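Putative uncharacterized protein (Chaetomium thermophilum, PDB 5T8V) probably acts as a cohesin loader that binds chromatin, this chain being the C-terminal, HEAT-repeat part of the longer SCC2/Nipped-B family protein. Local coordinates at residues 1077-1082 with 1145-1150; 121-126 with 194-199; 462-467 with 640-645. One frame throughout, in Å; residues are numbered along the deposited sequence.

How the interactions relate
Along the chain the order is interaction 2, then interaction 3, then interaction 1, and each closes before the next begins. They share no helix: interaction 2 joins helices 120-136 and 190-213, interaction 3 joins helix 446-474 to the end of helix 628-642 and the turn after it, and interaction 1 joins helices 1065-1086 and 1139-1154. The centres of interactions 2 and 3 lie about 53 Å apart. Those of interactions 1 and 3 are about 63 Å apart. Interactions 1 and 2, about 108 Å apart between centres, lie on opposite sides of the chain's centre, with interaction 3 nearly on the line between them. All three are joints in a long HEAT-repeat solenoid, largely helical, with next to no strand.

Interaction 1: residues 1077-1082 with 1145-1150; sequences EFLFSE and VEVLAS
S1150 turns its hydroxyl away from its own backbone N (chi1 178°), which sets OG 3.4 Å from L1079 CB, while L1079 swings CG to the side of its backbone N (chi1 -66°) and so carries CD1 over to V1147. Both residues belong to a helix pair of the HEAT-repeat solenoid: 1077-1082 and 1145-1150 run the same way, inclined by 32° with their axes 9.6 Å apart at closest approach. The serine hydroxyl makes no hydrogen bond between the two segments. Its partners are E1083 and Q1154, one on each helix, so this buried oxygen still ties the pair together a little further along.

Next to it the packing turns apolar. The CD1 methyl of L1079 meets CG1 of V1147 at 3.7 Å, the two side chains crossing at about a right angle. Beside them F1080 reaches over with the far end of its ring. The E1146 chain, extended beyond CG, crosses the CZ end of this ring at about a right angle, with CG 3.9 Å from F1080 CZ and the carboxylate turned 61° from the ring plane. S1150 CB comes obliquely to the same ring, 3.9 Å from F1080 CE1. Helix 1115-1133 covers another flank of the pair, where it touches F1078 and L1148. The backbone oxygen of E1146 lies in the plane of the F1080 ring, at its edge, 3.7 Å from CE1.

Interaction 2: residues 121-126 with 194-199; sequences PNLEAA and LPLMTD
The carboxylate of D199, which faces E124 across the contact, is held through OD1 by a salt bridge to NE of R128, one turn further along the helix of E124. This polar link spans two helices of the HEAT-repeat solenoid, 120-136 and 190-213. In the short segments 121-126 and 194-199 they run in nearly the same direction, 23° apart, with the axes 10.0 Å apart at closest approach.

The other carboxylate oxygen of D199 looks at E124. Its OD2 lies 3.2 Å from E124 CG and 3.0 Å from E124 OE2. The oxygen pair sets two acceptors of like charge side by side, with no hydrogen bond between them, while R128 brings a positive charge to the D199 carboxylate; at 2.8 Å resolution the exact separation of the two oxygens should not be pressed.

E124 gets there with CG beside its backbone N (chi1 -77°) and the chain extended beyond it, across the D199 side chain at about a right angle. Its OE2 also reaches P195 CB at 3.6 Å, near the kink where the proline nitrogen gives no bond to the preceding turn. With an alanine here, P195 and the methyl CD1 of L196 would probably lose the chain that covers them, and a gap would open beside D199.

Next to these polar groups the contact is apolar. L196 is wedged between helices, touching L120 and I127 as well, and both it and L123 pack on I166 of helix 149-172. L196 CD1 touches E124 CG at 3.7 Å and, at the same distance, CD2 of L123.

Interaction 3: residues 462-467 with 640-645; sequences AISKLR and MEADPT
S464 and A642 meet where helix 446-474 passes the C-terminal end of helix 628-642, a close joint in the HEAT-repeat solenoid. The nearest CA pair, K465 and A642, is only 4.7 Å apart, because the small alanine lets the backbones come together. The A642 methyl sits 3.5 Å from S464 OG and 3.6 Å from the backbone N of K465. D643, the first residue to leave the helical conformation, brings its CB to 3.4 Å from S464 OG on the same patch. That hydroxyl is satisfied by the carbonyl of V639, one turn back along the partner helix.

The solvent side is much looser: of the K465 side chain, CB is the part that comes near A642, and the rest leads away as an exposed lysine. The D643 carboxylate, by contrast, is buried. R467, bent at chi3 (51°), sends its guanidinium obliquely toward it, the two planes 62° apart, but the salt bridge from R467 NH2 to D643 OD2 is long at 3.7 Å. A second arginine, R471, also forms a salt bridge with this oxygen. D643 OD1 accepts a hydrogen bond from T645 OG1, 2.7 Å long and arriving from above the carboxylate plane, which probably helps hold the turn after the helix.

F610 of helix 610-619 supports I463, S464 and R467, L466 packs on helix 590-602, and helix 666-682 covers M640 and P644.

Interaction 1: residues 1077-1082 with 1145-1150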
loop_
_atom_site.group_PDB
_atom_site.type_symbol
_atom_site.label_atom_id
_atom_site.label_comp_id
_atom_site.label_asym_id
_atom_site.label_seq_id
_atom_site.Cartn_x
_atom_site.Cartn_y
_atom_site.Cartn_z
ATOM N N GLU A 1077 -14.037 -47.037 8.473
ATOM C CA GLU A 1077 -15.024 -46.757 9.512
ATOM C C GLU A 1077 -14.620 -47.402 10.831
ATOM O O GLU A 1077 -14.626 -46.753 11.885
ATOM C CB GLU A 1077 -16.403 -47.247 9.072
ATOM C CG GLU A 1077 -16.939 -46.547 7.835
ATOM C CD GLU A 1077 -17.029 -45.046 8.016
ATOM O OE1 GLU A 1077 -17.458 -44.607 9.104
ATOM O OE2 GLU A 1077 -16.657 -44.309 7.078
ATOM N N PHE A 1078 -14.255 -48.685 10.787
ATOM C CA PHE A 1078 -13.862 -49.391 12.001
ATOM C C PHE A 1078 -12.731 -48.666 12.722
ATOM O O PHE A 1078 -12.838 -48.353 13.914
ATOM C CB PHE A 1078 -13.452 -50.823 11.655
ATOM C CG PHE A 1078 -12.768 -51.550 12.777
ATOM C CD1 PHE A 1078 -13.335 -51.598 14.039
ATOM C CD2 PHE A 1078 -11.563 -52.198 12.565
ATOM C CE1 PHE A 1078 -12.707 -52.269 15.071
ATOM C CE2 PHE A 1078 -10.930 -52.873 13.593
ATOM C CZ PHE A 1078 -11.502 -52.909 14.846
ATOM N N LEU A 1079 -11.639 -48.382 12.010
ATOM C CA LEU A 1079 -10.479 -47.768 12.651
ATOM C C LEU A 1079 -10.787 -46.351 13.128
ATOM O O LEU A 1079 -10.367 -45.952 14.222
ATOM C CB LEU A 1079 -9.298 -47.772 11.684
ATOM C CG LEU A 1079 -8.786 -49.176 11.351
ATOM C CD1 LEU A 1079 -7.980 -49.176 10.066
ATOM C CD2 LEU A 1079 -7.954 -49.719 12.503
ATOM N N PHE A 1080 -11.519 -45.576 12.325
ATOM C CA PHE A 1080 -11.870 -44.218 12.727
ATOM C C PHE A 1080 -12.672 -44.220 14.023
ATOM O O PHE A 1080 -12.354 -43.484 14.966
ATOM C CB PHE A 1080 -12.645 -43.528 11.606
ATOM C CG PHE A 1080 -11.766 -42.855 10.592
ATOM C CD1 PHE A 1080 -10.634 -43.489 10.106
ATOM C CD2 PHE A 1080 -12.073 -41.590 10.121
ATOM C CE1 PHE A 1080 -9.821 -42.872 9.175
ATOM C CE2 PHE A 1080 -11.267 -40.968 9.188
ATOM C CZ PHE A 1080 -10.139 -41.610 8.714
ATOM N N SER A 1081 -13.722 -45.042 14.091
ATOM C CA SER A 1081 -14.458 -45.167 15.344
ATOM C C SER A 1081 -13.553 -45.669 16.462
ATOM O O SER A 1081 -13.740 -45.299 17.628
ATOM C CB SER A 1081 -15.658 -46.099 15.167
ATOM O OG SER A 1081 -15.245 -47.415 14.850
ATOM N N GLU A 1082 -12.561 -46.500 16.128
ATOM C CA GLU A 1082 -11.577 -46.920 17.117
ATOM C C GLU A 1082 -10.695 -45.767 17.573
ATOM O O GLU A 1082 -10.018 -45.891 18.599
ATOM C CB GLU A 1082 -10.710 -48.047 16.552
ATOM C CG GLU A 1082 -11.387 -49.405 16.555
ATOM C CD GLU A 1082 -11.395 -50.048 17.928
ATOM O OE1 GLU A 1082 -10.318 -50.118 18.556
ATOM O OE2 GLU A 1082 -12.478 -50.476 18.383
ATOM N N VAL A 1145 -4.254 -44.673 1.902
ATOM C CA VAL A 1145 -3.428 -43.909 2.832
ATOM C C VAL A 1145 -4.267 -43.321 3.951
ATOM O O VAL A 1145 -3.742 -43.037 5.032
ATOM C CB VAL A 1145 -2.652 -42.791 2.099
ATOM C CG1 VAL A 1145 -3.603 -41.834 1.441
ATOM C CG2 VAL A 1145 -1.735 -42.045 3.061
ATOM N N GLU A 1146 -5.561 -43.111 3.717
ATOM C CA GLU A 1146 -6.429 -42.634 4.786
ATOM C C GLU A 1146 -6.650 -43.717 5.830
ATOM O O GLU A 1146 -6.892 -43.408 7.003
ATOM C CB GLU A 1146 -7.761 -42.159 4.208
ATOM C CG GLU A 1146 -8.593 -41.323 5.162
ATOM C CD GLU A 1146 -9.802 -40.708 4.485
ATOM O OE1 GLU A 1146 -9.947 -40.881 3.257
ATOM O OE2 GLU A 1146 -10.606 -40.053 5.180
ATOM N N VAL A 1147 -6.569 -44.986 5.425
ATOM C CA VAL A 1147 -6.589 -46.080 6.393
ATOM C C VAL A 1147 -5.244 -46.199 7.100
ATOM O O VAL A 1147 -5.188 -46.359 8.326
ATOM C CB VAL A 1147 -6.984 -47.392 5.692
ATOM C CG1 VAL A 1147 -6.763 -48.596 6.607
ATOM C CG2 VAL A 1147 -8.437 -47.330 5.248
ATOM N N LEU A 1148 -4.141 -46.123 6.349
ATOM C CA LEU A 1148 -2.823 -46.267 6.967
ATOM C C LEU A 1148 -2.546 -45.145 7.955
ATOM O O LEU A 1148 -1.900 -45.363 8.986
ATOM C CB LEU A 1148 -1.731 -46.307 5.899
ATOM C CG LEU A 1148 -1.206 -47.711 5.606
ATOM C CD1 LEU A 1148 -2.338 -48.573 5.102
ATOM C CD2 LEU A 1148 -0.077 -47.664 4.589
ATOM N N ALA A 1149 -3.009 -43.931 7.653
ATOM C CA ALA A 1149 -2.816 -42.823 8.580
ATOM C C ALA A 1149 -3.459 -43.126 9.922
ATOM O O ALA A 1149 -2.870 -42.862 10.974
ATOM C CB ALA A 1149 -3.384 -41.534 7.985
ATOM N N SER A 1150 -4.666 -43.695 9.907
ATOM C CA SER A 1150 -5.309 -44.101 11.152
ATOM C C SER A 1150 -4.517 -45.210 11.833
ATOM O O SER A 1150 -4.207 -45.127 13.029
ATOM C CB SER A 1150 -6.744 -44.553 10.870
ATOM O OG SER A 1150 -7.384 -44.992 12.054
#

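Interaction 2: residues 121-126 with 194-199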
loop_
_atom_site.group_PDB
_atom_site.type_symbol
_atom_site.label_atom_id
_atom_site.label_comp_id
_atom_site.label_asym_id
_atom_site.label_seq_id
_atom_site.Cartn_x
_atom_site.Cartn_y
_atom_site.Cartn_z
ATOM N N PRO A 121 18.892 63.766 18.546
ATOM C CA PRO A 121 18.865 64.921 17.636
ATOM C C PRO A 121 19.935 64.850 16.556
ATOM O O PRO A 121 19.625 64.910 15.359
ATOM C CB PRO A 121 19.083 66.108 18.580
ATOM C CG PRO A 121 18.522 65.647 19.878
ATOM C CD PRO A 121 18.850 64.183 19.958
ATOM N N ASN A 122 21.199 64.710 16.962
ATOM C CA ASN A 122 22.285 64.637 15.989
ATOM C C ASN A 122 22.201 63.365 15.153
ATOM O O ASN A 122 22.416 63.400 13.935
ATOM C CB ASN A 122 23.634 64.718 16.701
ATOM C CG ASN A 122 23.899 66.084 17.297
ATOM O OD1 ASN A 122 23.257 67.068 16.932
ATOM N ND2 ASN A 122 24.857 66.153 18.214
ATOM N N LEU A 123 21.897 62.231 15.786
ATOM C CA LEU A 123 21.809 60.970 15.055
ATOM C C LEU A 123 20.759 61.048 13.953
ATOM O O LEU A 123 21.047 60.786 12.779
ATOM C CB LEU A 123 21.495 59.831 16.026
ATOM C CG LEU A 123 21.185 58.471 15.397
ATOM C CD1 LEU A 123 22.320 58.016 14.493
ATOM C CD2 LEU A 123 20.913 57.441 16.479
ATOM N N GLU A 124 19.525 61.403 14.318
ATOM C CA GLU A 124 18.457 61.537 13.331
ATOM C C GLU A 124 18.821 62.567 12.271
ATOM O O GLU A 124 18.625 62.337 11.069
ATOM C CB GLU A 124 17.151 61.922 14.026
ATOM C CG GLU A 124 16.473 60.767 14.743
ATOM C CD GLU A 124 15.153 61.163 15.371
ATOM O OE1 GLU A 124 15.157 61.615 16.535
ATOM O OE2 GLU A 124 14.112 61.028 14.693
ATOM N N ALA A 125 19.350 63.716 12.699
ATOM C CA ALA A 125 19.784 64.729 11.746
ATOM C C ALA A 125 20.743 64.140 10.719
ATOM O O ALA A 125 20.692 64.493 9.534
ATOM C CB ALA A 125 20.435 65.896 12.489
ATOM N N ALA A 126 21.613 63.226 11.152
ATOM C CA ALA A 126 22.557 62.602 10.230
ATOM C C ALA A 126 21.861 61.601 9.316
ATOM O O ALA A 126 22.136 61.556 8.112
ATOM C CB ALA A 126 23.679 61.919 11.010
ATOM N N LEU A 194 10.311 55.598 17.978
ATOM C CA LEU A 194 9.646 55.383 16.692
ATOM C C LEU A 194 10.172 56.289 15.589
ATOM O O LEU A 194 10.527 55.771 14.513
ATOM C CB LEU A 194 8.134 55.555 16.860
ATOM C CG LEU A 194 7.335 54.253 16.912
ATOM C CD1 LEU A 194 7.820 53.363 18.049
ATOM C CD2 LEU A 194 5.851 54.554 17.058
ATOM N N PRO A 195 10.234 57.611 15.757
ATOM C CA PRO A 195 10.768 58.456 14.674
ATOM C C PRO A 195 12.144 58.022 14.200
ATOM O O PRO A 195 12.436 58.101 13.000
ATOM C CB PRO A 195 10.793 59.852 15.308
ATOM C CG PRO A 195 9.738 59.805 16.350
ATOM C CD PRO A 195 9.763 58.410 16.897
ATOM N N LEU A 196 12.997 57.561 15.114
ATOM C CA LEU A 196 14.305 57.048 14.721
ATOM C C LEU A 196 14.160 55.853 13.787
ATOM O O LEU A 196 14.830 55.772 12.748
ATOM C CB LEU A 196 15.103 56.672 15.968
ATOM C CG LEU A 196 16.504 56.110 15.751
ATOM C CD1 LEU A 196 17.423 57.170 15.168
ATOM C CD2 LEU A 196 17.051 55.583 17.060
ATOM N N MET A 197 13.283 54.912 14.143
ATOM C CA MET A 197 13.038 53.758 13.284
ATOM C C MET A 197 12.552 54.196 11.909
ATOM O O MET A 197 13.033 53.704 10.882
ATOM C CB MET A 197 12.017 52.826 13.939
ATOM C CG MET A 197 12.448 52.281 15.290
ATOM S SD MET A 197 14.007 51.379 15.214
ATOM C CE MET A 197 13.603 49.950 16.214
ATOM N N THR A 198 11.587 55.117 11.868
ATOM C CA THR A 198 11.109 55.618 10.583
ATOM C C THR A 198 12.255 56.203 9.768
ATOM O O THR A 198 12.372 55.938 8.565
ATOM C CB THR A 198 10.014 56.662 10.799
ATOM O OG1 THR A 198 8.905 56.059 11.477
ATOM C CG2 THR A 198 9.530 57.239 9.465
ATOM N N ASP A 199 13.114 57.002 10.404
ATOM C CA ASP A 199 14.269 57.555 9.705
ATOM C C ASP A 199 15.123 56.446 9.102
ATOM O O ASP A 199 15.538 56.526 7.939
ATOM C CB ASP A 199 15.099 58.411 10.664
ATOM C CG ASP A 199 14.326 59.597 11.205
ATOM O OD1 ASP A 199 13.106 59.691 10.942
ATOM O OD2 ASP A 199 14.937 60.433 11.901
#

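Interaction 3: residues 462-467 with 640-645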
loop_
_atom_site.group_PDB
_atom_site.type_symbol
_atom_site.label_atom_id
_atom_site.label_comp_id
_atom_site.label_asym_id
_atom_site.label_seq_id
_atom_site.Cartn_x
_atom_site.Cartn_y
_atom_site.Cartn_z
ATOM N N ALA A 462 -0.877 18.042 -3.231
ATOM C CA ALA A 462 -1.184 19.452 -3.446
ATOM C C ALA A 462 -1.985 19.654 -4.726
ATOM O O ALA A 462 -2.972 20.401 -4.741
ATOM C CB ALA A 462 0.109 20.265 -3.489
ATOM N N ILE A 463 -1.577 18.997 -5.813
ATOM C CA ILE A 463 -2.316 19.112 -7.068
ATOM C C ILE A 463 -3.735 18.587 -6.896
ATOM O O ILE A 463 -4.701 19.197 -7.371
ATOM C CB ILE A 463 -1.572 18.371 -8.194
ATOM C CG1 ILE A 463 -0.188 18.994 -8.416
ATOM C CG2 ILE A 463 -2.380 18.413 -9.480
ATOM C CD1 ILE A 463 0.729 18.165 -9.294
ATOM N N SER A 464 -3.884 17.442 -6.226
ATOM C CA SER A 464 -5.213 16.883 -5.997
ATOM C C SER A 464 -6.099 17.873 -5.251
ATOM O O SER A 464 -7.258 18.099 -5.625
ATOM C CB SER A 464 -5.093 15.573 -5.220
ATOM O OG SER A 464 -6.359 14.961 -5.051
ATOM N N LYS A 465 -5.562 18.481 -4.191
ATOM C CA LYS A 465 -6.320 19.482 -3.451
ATOM C C LYS A 465 -6.697 20.658 -4.342
ATOM O O LYS A 465 -7.822 21.166 -4.266
ATOM C CB LYS A 465 -5.517 19.953 -2.239
ATOM C CG LYS A 465 -5.950 21.307 -1.709
ATOM C CD LYS A 465 -5.464 21.553 -0.295
ATOM C CE LYS A 465 -5.629 23.015 0.086
ATOM N NZ LYS A 465 -6.940 23.577 -0.371
ATOM N N LEU A 466 -5.777 21.103 -5.198
ATOM C CA LEU A 466 -6.094 22.212 -6.094
ATOM C C LEU A 466 -7.243 21.852 -7.027
ATOM O O LEU A 466 -8.151 22.662 -7.248
ATOM C CB LEU A 466 -4.857 22.614 -6.896
ATOM C CG LEU A 466 -5.060 23.744 -7.907
ATOM C CD1 LEU A 466 -3.888 24.698 -7.882
ATOM C CD2 LEU A 466 -5.235 23.188 -9.301
ATOM N N ARG A 467 -7.226 20.638 -7.581
ATOM C CA ARG A 467 -8.286 20.225 -8.495
ATOM C C ARG A 467 -9.629 20.154 -7.778
ATOM O O ARG A 467 -10.649 20.636 -8.290
ATOM C CB ARG A 467 -7.926 18.880 -9.124
ATOM C CG ARG A 467 -6.810 18.981 -10.151
ATOM C CD ARG A 467 -6.053 17.678 -10.308
ATOM N NE ARG A 467 -6.949 16.550 -10.527
ATOM C CZ ARG A 467 -7.608 16.323 -11.659
ATOM N NH1 ARG A 467 -7.483 17.158 -12.684
ATOM N NH2 ARG A 467 -8.401 15.264 -11.761
ATOM N N MET A 640 -6.667 10.894 -2.447
ATOM C CA MET A 640 -8.045 10.419 -2.537
ATOM C C MET A 640 -9.001 11.361 -1.812
ATOM O O MET A 640 -10.030 11.767 -2.364
ATOM C CB MET A 640 -8.147 9.008 -1.961
ATOM C CG MET A 640 -7.528 7.931 -2.836
ATOM S SD MET A 640 -7.309 6.365 -1.964
ATOM C CE MET A 640 -8.976 6.042 -1.401
ATOM N N GLU A 641 -8.679 11.716 -0.566
ATOM C CA GLU A 641 -9.570 12.573 0.209
ATOM C C GLU A 641 -9.692 13.955 -0.417
ATOM O O GLU A 641 -10.759 14.578 -0.362
ATOM C CB GLU A 641 -9.068 12.689 1.647
ATOM C CG GLU A 641 -8.942 11.362 2.371
ATOM C CD GLU A 641 -8.388 11.515 3.773
ATOM O OE1 GLU A 641 -8.883 12.387 4.519
ATOM O OE2 GLU A 641 -7.452 10.767 4.127
ATOM N N ALA A 642 -8.610 14.456 -1.012
ATOM C CA ALA A 642 -8.627 15.806 -1.562
ATOM C C ALA A 642 -9.518 15.909 -2.794
ATOM O O ALA A 642 -10.105 16.968 -3.044
ATOM C CB ALA A 642 -7.205 16.247 -1.899
ATOM N N ASP A 643 -9.636 14.833 -3.569
ATOM C CA ASP A 643 -10.431 14.839 -4.798
ATOM C C ASP A 643 -10.921 13.424 -5.068
ATOM O O ASP A 643 -10.366 12.699 -5.901
ATOM C CB ASP A 643 -9.615 15.372 -5.977
ATOM C CG ASP A 643 -10.425 15.463 -7.257
ATOM O OD1 ASP A 643 -11.668 15.580 -7.175
ATOM O OD2 ASP A 643 -9.816 15.420 -8.349
ATOM N N PRO A 644 -11.977 12.991 -4.368
ATOM C CA PRO A 644 -12.453 11.607 -4.531
ATOM C C PRO A 644 -12.909 11.267 -5.940
ATOM O O PRO A 644 -13.068 10.077 -6.249
ATOM C CB PRO A 644 -13.617 11.516 -3.537
ATOM C CG PRO A 644 -13.357 12.597 -2.541
ATOM C CD PRO A 644 -12.711 13.704 -3.308
ATOM N N THR A 645 -13.119 12.259 -6.808
ATOM C CA THR A 645 -13.596 11.969 -8.156
ATOM C C THR A 645 -12.617 11.105 -8.941
ATOM O O THR A 645 -13.009 10.515 -9.953
ATOM C CB THR A 645 -13.861 13.267 -8.921
ATOM O OG1 THR A 645 -12.629 13.967 -9.124
ATOM C CG2 THR A 645 -14.830 14.161 -8.155
#